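Local coordinates for acetyl-CoA hydrolase/transferase family protein (Porphyromonas gingivalis, PDB 2NVV) that probably hydrolyses acetyl-CoA or exchanges coenzyme A between acetate and another acyl group through a glutamyl-CoA thioester, and binds zinc, at residues T107-L112 with L145-R150; N280-V285 with R343-I348; R432-N435 with H441-I444. All coordinates share one frame; numbering follows the deposited sequence.

Interaction 1 (T107-L112 with L145-R150); sequences TLAQDL and LPTICR
The flat group met across this contact is the backbone carbonyl of Ala109, whose O lies 3.5 Å from the methyl CG2 of Thr147; no aromatic ring takes part. Within 107-112 the carboxylate of Asp111 and the amide of Gln110 are joined to each other: Asp111 OD1 is approached almost end-on by Gln110 NE2, at 3.2 Å with an N-H...O angle of 155° and close to the amide plane. This bond helps fix the rotation of the amide, whose OE1 has an outside partner in Arg182.

Thr147 is the partner in both close contacts, and uses both its branches. Its chi1 of -55° sets CG2 anti to the backbone N, on the side of the Ala109 carbonyl. There Thr147 CG2 also comes within 4.1 Å of Leu112 CB. The hydroxyl goes to the other side, with OG1 3.4 Å from Ala109 CB. Alanine suits this place because its methyl lets the helices come close, with the CA atoms of Ala109 and Thr147 5.9 Å apart, while threonine supplies a short apolar branch beside a hydroxyl. That buried hydroxyl is satisfied by a hydrogen bond with Glu175, whose other oxygen forms a salt bridge with Arg150, so one carboxylate ties down two residues of the same helix.

Helix 145-151 follows strand 122-127 in the chain, after two short strands, and leads into 154-160, the next strand of the parallel sheet. It rests Leu145 and Cys149 on Ile125 while Thr147 faces helix 108-113, which is flanked in turn by helix 333-336, where Glu334 touches Ala109 and Gln110.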
loop_
_atom_site.group_PDB
_atom_site.type_symbol
_atom_site.label_atom_id
_atom_site.label_comp_id
_atom_site.label_asym_id
_atom_site.label_seq_id
_atom_site.Cartn_x
_atom_site.Cartn_y
_atom_site.Cartn_z
ATOM N N THR A 107 -3.676 -10.236 -3.521
ATOM C CA THR A 107 -5.091 -10.110 -3.167
ATOM C C THR A 107 -6.135 -10.854 -3.986
ATOM O O THR A 107 -7.261 -10.999 -3.517
ATOM C CB THR A 107 -5.517 -8.631 -3.141
ATOM O OG1 THR A 107 -5.509 -8.104 -4.474
ATOM C CG2 THR A 107 -4.557 -7.815 -2.305
ATOM N N LEU A 108 -5.783 -11.325 -5.184
ATOM C CA LEU A 108 -6.747 -12.018 -6.052
ATOM C C LEU A 108 -7.394 -13.284 -5.480
ATOM O O LEU A 108 -8.600 -13.501 -5.634
ATOM C CB LEU A 108 -6.106 -12.352 -7.406
ATOM C CG LEU A 108 -7.022 -13.053 -8.420
ATOM C CD1 LEU A 108 -8.237 -12.198 -8.712
ATOM C CD2 LEU A 108 -6.261 -13.317 -9.695
ATOM N N ALA A 109 -6.591 -14.123 -4.836
ATOM C CA ALA A 109 -7.103 -15.357 -4.251
ATOM C C ALA A 109 -8.204 -15.143 -3.214
ATOM O O ALA A 109 -9.292 -15.709 -3.334
ATOM C CB ALA A 109 -5.965 -16.155 -3.634
ATOM N N GLN A 110 -7.935 -14.334 -2.196
ATOM C CA GLN A 110 -8.936 -14.109 -1.169
ATOM C C GLN A 110 -10.143 -13.346 -1.677
ATOM O O GLN A 110 -11.269 -13.612 -1.259
ATOM C CB GLN A 110 -8.343 -13.372 0.035
ATOM C CG GLN A 110 -7.744 -12.034 -0.285
ATOM C CD GLN A 110 -7.562 -11.161 0.950
ATOM O OE1 GLN A 110 -7.086 -11.618 1.988
ATOM N NE2 GLN A 110 -7.927 -9.893 0.833
ATOM N N ASP A 111 -9.916 -12.394 -2.573
ATOM C CA ASP A 111 -11.011 -11.597 -3.113
ATOM C C ASP A 111 -11.933 -12.441 -3.968
ATOM O O ASP A 111 -13.096 -12.096 -4.173
ATOM C CB ASP A 111 -10.459 -10.417 -3.913
ATOM C CG ASP A 111 -9.942 -9.306 -3.021
ATOM O OD1 ASP A 111 -9.788 -9.543 -1.806
ATOM O OD2 ASP A 111 -9.686 -8.193 -3.529
ATOM N N LEU A 112 -11.397 -13.543 -4.478
ATOM C CA LEU A 112 -12.177 -14.465 -5.285
ATOM C C LEU A 112 -13.075 -15.204 -4.309
ATOM O O LEU A 112 -14.257 -15.391 -4.558
ATOM C CB LEU A 112 -11.254 -15.447 -6.008
ATOM C CG LEU A 112 -10.835 -15.030 -7.422
ATOM C CD1 LEU A 112 -9.690 -15.910 -7.922
ATOM C CD2 LEU A 112 -12.050 -15.127 -8.344
ATOM N N LEU A 145 -3.552 -21.289 -8.043
ATOM C CA LEU A 145 -3.956 -22.674 -8.211
ATOM C C LEU A 145 -4.951 -23.203 -7.189
ATOM O O LEU A 145 -6.068 -23.574 -7.541
ATOM C CB LEU A 145 -2.719 -23.575 -8.211
ATOM C CG LEU A 145 -2.954 -25.094 -8.222
ATOM C CD1 LEU A 145 -3.268 -25.572 -9.626
ATOM C CD2 LEU A 145 -1.717 -25.802 -7.715
ATOM N N PRO A 146 -4.560 -23.256 -5.903
ATOM C CA PRO A 146 -5.505 -23.773 -4.909
ATOM C C PRO A 146 -6.878 -23.117 -4.883
ATOM O O PRO A 146 -7.882 -23.783 -4.629
ATOM C CB PRO A 146 -4.741 -23.627 -3.587
ATOM C CG PRO A 146 -3.736 -22.547 -3.857
ATOM C CD PRO A 146 -3.299 -22.840 -5.262
ATOM N N THR A 147 -6.934 -21.823 -5.166
ATOM C CA THR A 147 -8.204 -21.127 -5.147
ATOM C C THR A 147 -9.071 -21.450 -6.363
ATOM O O THR A 147 -10.274 -21.656 -6.215
ATOM C CB THR A 147 -7.994 -19.609 -5.047
ATOM O OG1 THR A 147 -7.179 -19.326 -3.902
ATOM C CG2 THR A 147 -9.336 -18.883 -4.909
ATOM N N ILE A 148 -8.477 -21.503 -7.555
ATOM C CA ILE A 148 -9.268 -21.804 -8.743
ATOM C C ILE A 148 -9.766 -23.252 -8.738
ATOM O O ILE A 148 -10.839 -23.548 -9.256
ATOM C CB ILE A 148 -8.481 -21.514 -10.076
ATOM C CG1 ILE A 148 -7.148 -22.246 -10.097
ATOM C CG2 ILE A 148 -8.253 -20.025 -10.228
ATOM C CD1 ILE A 148 -6.350 -21.991 -11.351
ATOM N N CYS A 149 -8.983 -24.150 -8.150
ATOM C CA CYS A 149 -9.360 -25.555 -8.064
ATOM C C CYS A 149 -10.501 -25.738 -7.074
ATOM O O CYS A 149 -11.362 -26.612 -7.248
ATOM C CB CYS A 149 -8.174 -26.401 -7.620
ATOM S SG CYS A 149 -6.940 -26.711 -8.902
ATOM N N ARG A 150 -10.505 -24.908 -6.038
ATOM C CA ARG A 150 -11.534 -24.971 -5.016
ATOM C C ARG A 150 -12.854 -24.391 -5.513
ATOM O O ARG A 150 -13.911 -25.005 -5.349
ATOM C CB ARG A 150 -11.093 -24.198 -3.768
ATOM C CG ARG A 150 -12.174 -24.125 -2.718
ATOM C CD ARG A 150 -12.156 -22.817 -1.942
ATOM N NE ARG A 150 -11.357 -22.900 -0.720
ATOM C CZ ARG A 150 -11.741 -22.395 0.451
ATOM N NH1 ARG A 150 -12.916 -21.777 0.552
ATOM N NH2 ARG A 150 -10.949 -22.494 1.516
#

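Interaction 2 (N280-V285 with R343-I348); sequences NMYTEV and RRLGVI
Tyr282 presents one face of its ring to Leu345, and the two side chains cross at about a right angle. Leu345 CD1 stands 4.0 Å from the centroid of the Tyr282 ring, only 16° off the normal, in a CH-pi contact displaced toward the CD1 rim of the ring. Val347 also runs roughly perpendicular to the tyrosine but approaches obliquely, its CG2 4.1 Å from Tyr282 CD2, while its other methyl, CG1, lies 4.0 Å from Tyr282 O. With CG anti to the backbone N (chi1 -164°), the ring reaches from the strand toward both residues.

Tyrosine suits this buried place because its ring offers an apolar face and its OH still finds a hydrogen-bond partner, Tyr335 O. Branched leucine and valine each direct a methyl at it. Between them Gly346 adopts a positive phi of 69°, readily tolerated without a side chain, and turns the backbone so that both neighbours point at the tyrosine.

Gly346 is the C-prime residue of a Schellman motif, which ends helix 339-345 just before strand 348-352. Strand 279-282 leads directly to Glu284, the predicted residue of the glutamyl-CoA thioester, so this packing lies beside the probable active site of the CoA-transferase family.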
loop_
_atom_site.group_PDB
_atom_site.type_symbol
_atom_site.label_atom_id
_atom_site.label_comp_id
_atom_site.label_asym_id
_atom_site.label_seq_id
_atom_site.Cartn_x
_atom_site.Cartn_y
_atom_site.Cartn_z
ATOM N N ASN A 280 18.940 -15.456 1.445
ATOM C CA ASN A 280 17.776 -16.197 0.993
ATOM C C ASN A 280 16.883 -15.260 0.196
ATOM O O ASN A 280 16.942 -14.047 0.362
ATOM C CB ASN A 280 16.982 -16.745 2.184
ATOM C CG ASN A 280 17.802 -17.681 3.060
ATOM O OD1 ASN A 280 18.072 -17.380 4.226
ATOM N ND2 ASN A 280 18.198 -18.828 2.505
HETATM N N MSE A 281 16.062 -15.837 -0.668
HETATM C CA MSE A 281 15.132 -15.064 -1.479
HETATM C C MSE A 281 13.721 -15.335 -0.992
HETATM O O MSE A 281 13.398 -16.454 -0.576
HETATM C CB MSE A 281 15.176 -15.498 -2.954
HETATM C CG MSE A 281 16.519 -15.378 -3.646
HETATM SE SE MSE A 281 17.045 -13.560 -3.862
HETATM C CE MSE A 281 15.751 -13.007 -5.230
ATOM N N TYR A 282 12.893 -14.303 -1.024
ATOM C CA TYR A 282 11.488 -14.438 -0.700
ATOM C C TYR A 282 10.880 -13.563 -1.785
ATOM O O TYR A 282 10.342 -12.490 -1.516
ATOM C CB TYR A 282 11.146 -13.894 0.692
ATOM C CG TYR A 282 9.788 -14.396 1.152
ATOM C CD1 TYR A 282 9.634 -15.698 1.624
ATOM C CD2 TYR A 282 8.645 -13.614 1.011
ATOM C CE1 TYR A 282 8.385 -16.207 1.937
ATOM C CE2 TYR A 282 7.393 -14.116 1.316
ATOM C CZ TYR A 282 7.266 -15.415 1.777
ATOM O OH TYR A 282 6.014 -15.925 2.061
ATOM N N THR A 283 11.032 -14.020 -3.032
ATOM C CA THR A 283 10.544 -13.305 -4.221
ATOM C C THR A 283 9.239 -13.829 -4.806
ATOM O O THR A 283 8.509 -14.605 -4.188
ATOM C CB THR A 283 11.566 -13.355 -5.383
ATOM O OG1 THR A 283 12.177 -14.648 -5.421
ATOM C CG2 THR A 283 12.610 -12.304 -5.243
ATOM N N GLU A 284 8.962 -13.359 -6.014
ATOM C CA GLU A 284 7.800 -13.763 -6.768
ATOM C C GLU A 284 8.259 -14.861 -7.693
ATOM O O GLU A 284 7.773 -15.991 -7.607
ATOM C CB GLU A 284 7.267 -12.615 -7.607
ATOM C CG GLU A 284 6.332 -11.684 -6.883
ATOM C CD GLU A 284 5.984 -10.476 -7.720
ATOM O OE1 GLU A 284 6.853 -9.596 -7.893
ATOM O OE2 GLU A 284 4.850 -10.411 -8.214
ATOM N N VAL A 285 9.192 -14.527 -8.583
ATOM C CA VAL A 285 9.702 -15.514 -9.534
ATOM C C VAL A 285 11.214 -15.762 -9.417
ATOM O O VAL A 285 12.027 -14.835 -9.378
ATOM C CB VAL A 285 9.306 -15.143 -11.019
ATOM C CG1 VAL A 285 8.439 -13.896 -11.042
ATOM C CG2 VAL A 285 10.531 -14.962 -11.882
ATOM N N ARG A 343 6.410 -7.980 5.579
ATOM C CA ARG A 343 6.751 -7.067 6.664
ATOM C C ARG A 343 7.334 -7.762 7.892
ATOM O O ARG A 343 8.245 -7.243 8.527
ATOM C CB ARG A 343 5.522 -6.251 7.061
ATOM C CG ARG A 343 5.797 -5.204 8.126
ATOM C CD ARG A 343 4.820 -4.048 8.046
ATOM N NE ARG A 343 4.749 -3.342 9.315
ATOM C CZ ARG A 343 4.056 -2.230 9.521
ATOM N NH1 ARG A 343 3.372 -1.672 8.530
ATOM N NH2 ARG A 343 4.011 -1.697 10.741
ATOM N N ARG A 344 6.811 -8.932 8.238
ATOM C CA ARG A 344 7.339 -9.663 9.386
ATOM C C ARG A 344 8.794 -10.090 9.166
ATOM O O ARG A 344 9.621 -9.903 10.057
ATOM C CB ARG A 344 6.505 -10.906 9.668
ATOM C CG ARG A 344 7.054 -11.773 10.807
ATOM C CD ARG A 344 6.196 -13.023 10.988
ATOM N NE ARG A 344 4.779 -12.687 11.133
ATOM C CZ ARG A 344 3.779 -13.464 10.724
ATOM N NH1 ARG A 344 4.036 -14.624 10.143
ATOM N NH2 ARG A 344 2.521 -13.071 10.884
ATOM N N LEU A 345 9.098 -10.652 7.990
ATOM C CA LEU A 345 10.451 -11.110 7.671
ATOM C C LEU A 345 11.407 -9.976 7.359
ATOM O O LEU A 345 12.617 -10.178 7.332
ATOM C CB LEU A 345 10.457 -12.059 6.469
ATOM C CG LEU A 345 9.557 -13.293 6.413
ATOM C CD1 LEU A 345 9.901 -14.069 5.155
ATOM C CD2 LEU A 345 9.753 -14.161 7.635
ATOM N N GLY A 346 10.866 -8.791 7.122
ATOM C CA GLY A 346 11.712 -7.656 6.803
ATOM C C GLY A 346 12.344 -7.826 5.433
ATOM O O GLY A 346 13.533 -7.554 5.232
ATOM N N VAL A 347 11.541 -8.291 4.486
ATOM C CA VAL A 347 12.000 -8.514 3.133
ATOM C C VAL A 347 12.454 -7.216 2.495
ATOM O O VAL A 347 11.728 -6.217 2.524
ATOM C CB VAL A 347 10.882 -9.111 2.256
ATOM C CG1 VAL A 347 11.401 -9.398 0.866
ATOM C CG2 VAL A 347 10.354 -10.372 2.884
ATOM N N ILE A 348 13.660 -7.223 1.926
ATOM C CA ILE A 348 14.180 -6.050 1.244
ATOM C C ILE A 348 13.732 -6.219 -0.201
ATOM O O ILE A 348 14.035 -7.228 -0.829
ATOM C CB ILE A 348 15.725 -5.986 1.339
ATOM C CG1 ILE A 348 16.125 -5.708 2.788
ATOM C CG2 ILE A 348 16.276 -4.904 0.390
ATOM C CD1 ILE A 348 17.585 -5.807 3.053
#

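Interaction 3 (R432-N435 with H441-I444); sequences RGKN and HEII
Lys434 lays its ammonium over the carboxylate of Glu442, NZ standing 3.4 Å from Glu442 CD and almost directly above the plane of that group. Lys434 NZ is also 3.4 Å from Glu442 CG, in the aliphatic part of the side chain. Both oxygens are farther off, and with OE1 of Glu442 at 3.7 Å from Lys434 NZ this is a long salt bridge. As modelled, the pairing is a loose electrostatic one over the carboxylate face, and no hydrogen bond is formed across it.

The two side chains cross at about a right angle. Lysine remains extended beyond CG and spans the gap between backbones whose nearest CA atoms, those of Lys434 and Glu442, are 9.2 Å apart. Glutamate instead bends at chi2 (66°), which turns its carboxylate broadside to the incoming amine. A long, flexible cation and a bendable anion suit this partly exposed surface. Each has a further weak partner: Lys434 NZ is hydrogen-bonded to Asp430 O, and Glu442 OE1 forms a long ion pair with Lys446.

The contact joins the residue just before the N-cap to the second turn of helix 436-446. Asn435 is the N-cap, its backbone N hydrogen-bonded to Glu438 OE1, one half of a capping box. This is a capped helix N-terminus following strand 427-430, outermost in the mixed sheet of this chain, with the side chain of the residue before the N-cap reaching over to the helix.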
loop_
_atom_site.group_PDB
_atom_site.type_symbol
_atom_site.label_atom_id
_atom_site.label_comp_id
_atom_site.label_asym_id
_atom_site.label_seq_id
_atom_site.Cartn_x
_atom_site.Cartn_y
_atom_site.Cartn_z
ATOM N N ARG A 432 14.503 8.468 2.581
ATOM C CA ARG A 432 14.040 8.464 3.970
ATOM C C ARG A 432 14.380 9.706 4.777
ATOM O O ARG A 432 15.490 10.218 4.725
ATOM C CB ARG A 432 14.556 7.214 4.692
ATOM C CG ARG A 432 13.888 5.924 4.228
ATOM C CD ARG A 432 14.625 4.708 4.730
ATOM N NE ARG A 432 15.982 4.656 4.196
ATOM C CZ ARG A 432 16.858 3.694 4.464
ATOM N NH1 ARG A 432 18.062 3.744 3.928
ATOM N NH2 ARG A 432 16.532 2.684 5.260
ATOM N N GLY A 433 13.391 10.195 5.513
ATOM C CA GLY A 433 13.591 11.364 6.346
ATOM C C GLY A 433 13.645 12.676 5.610
ATOM O O GLY A 433 14.050 13.686 6.183
ATOM N N LYS A 434 13.220 12.681 4.352
ATOM C CA LYS A 434 13.256 13.901 3.551
ATOM C C LYS A 434 11.896 14.367 3.074
ATOM O O LYS A 434 11.013 13.554 2.801
ATOM C CB LYS A 434 14.172 13.695 2.342
ATOM C CG LYS A 434 15.631 13.673 2.719
ATOM C CD LYS A 434 16.514 13.199 1.585
ATOM C CE LYS A 434 17.983 13.283 2.010
ATOM N NZ LYS A 434 18.900 12.636 1.042
ATOM N N ASN A 435 11.725 15.678 2.990
ATOM C CA ASN A 435 10.467 16.238 2.520
ATOM C C ASN A 435 10.562 16.280 0.995
ATOM O O ASN A 435 11.580 15.871 0.431
ATOM C CB ASN A 435 10.239 17.644 3.112
ATOM C CG ASN A 435 11.220 18.672 2.595
ATOM O OD1 ASN A 435 11.121 19.845 2.927
ATOM N ND2 ASN A 435 12.166 18.240 1.780
ATOM N N HIS A 441 16.109 17.212 -4.720
ATOM C CA HIS A 441 17.505 17.557 -4.943
ATOM C C HIS A 441 18.400 16.337 -4.837
ATOM O O HIS A 441 19.386 16.215 -5.556
ATOM C CB HIS A 441 17.957 18.633 -3.964
ATOM C CG HIS A 441 17.577 20.014 -4.391
ATOM N ND1 HIS A 441 16.595 20.745 -3.761
ATOM C CD2 HIS A 441 18.029 20.785 -5.408
ATOM C CE1 HIS A 441 16.459 21.911 -4.369
ATOM N NE2 HIS A 441 17.318 21.960 -5.371
ATOM N N GLU A 442 18.051 15.425 -3.944
ATOM C CA GLU A 442 18.826 14.202 -3.791
ATOM C C GLU A 442 18.678 13.362 -5.060
ATOM O O GLU A 442 19.661 12.878 -5.606
ATOM C CB GLU A 442 18.328 13.423 -2.572
ATOM C CG GLU A 442 19.049 12.109 -2.314
ATOM C CD GLU A 442 20.509 12.281 -1.940
ATOM O OE1 GLU A 442 21.141 11.261 -1.587
ATOM O OE2 GLU A 442 21.021 13.419 -2.000
ATOM N N ILE A 443 17.447 13.201 -5.534
ATOM C CA ILE A 443 17.187 12.424 -6.743
ATOM C C ILE A 443 17.852 13.049 -7.963
ATOM O O ILE A 443 18.353 12.353 -8.837
ATOM C CB ILE A 443 15.671 12.309 -7.035
ATOM C CG1 ILE A 443 14.995 11.427 -5.980
ATOM C CG2 ILE A 443 15.449 11.729 -8.432
ATOM C CD1 ILE A 443 13.496 11.313 -6.138
ATOM N N ILE A 444 17.840 14.369 -8.029
ATOM C CA ILE A 444 18.439 15.087 -9.146
ATOM C C ILE A 444 19.957 14.927 -9.191
ATOM O O ILE A 444 20.527 14.594 -10.223
ATOM C CB ILE A 444 18.077 16.593 -9.063
ATOM C CG1 ILE A 444 16.579 16.766 -9.322
ATOM C CG2 ILE A 444 18.878 17.396 -10.072
ATOM C CD1 ILE A 444 16.080 18.172 -9.145
#

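The three contacts follow one another along the chain, and none touches another within it. Interactions 1 and 2 lie 22 Å apart between centres, yet they meet across the dimer, where Arg343 from one subunit makes a weak hydrogen bond with Gln110 of the other. The centre of interaction 3 is 40 Å from that of interaction 1 and 26 Å from that of interaction 2, whose nearest atoms are about 9 Å away; its Arg432 makes a cation-pi contact with Phe116 of the second subunit. Interaction 2 contains the predicted catalytic Glu284. In interaction 3 the Lys434 side chain is about 13 Å from a zinc ion and about 9 Å from that of zinc ligand Glu416.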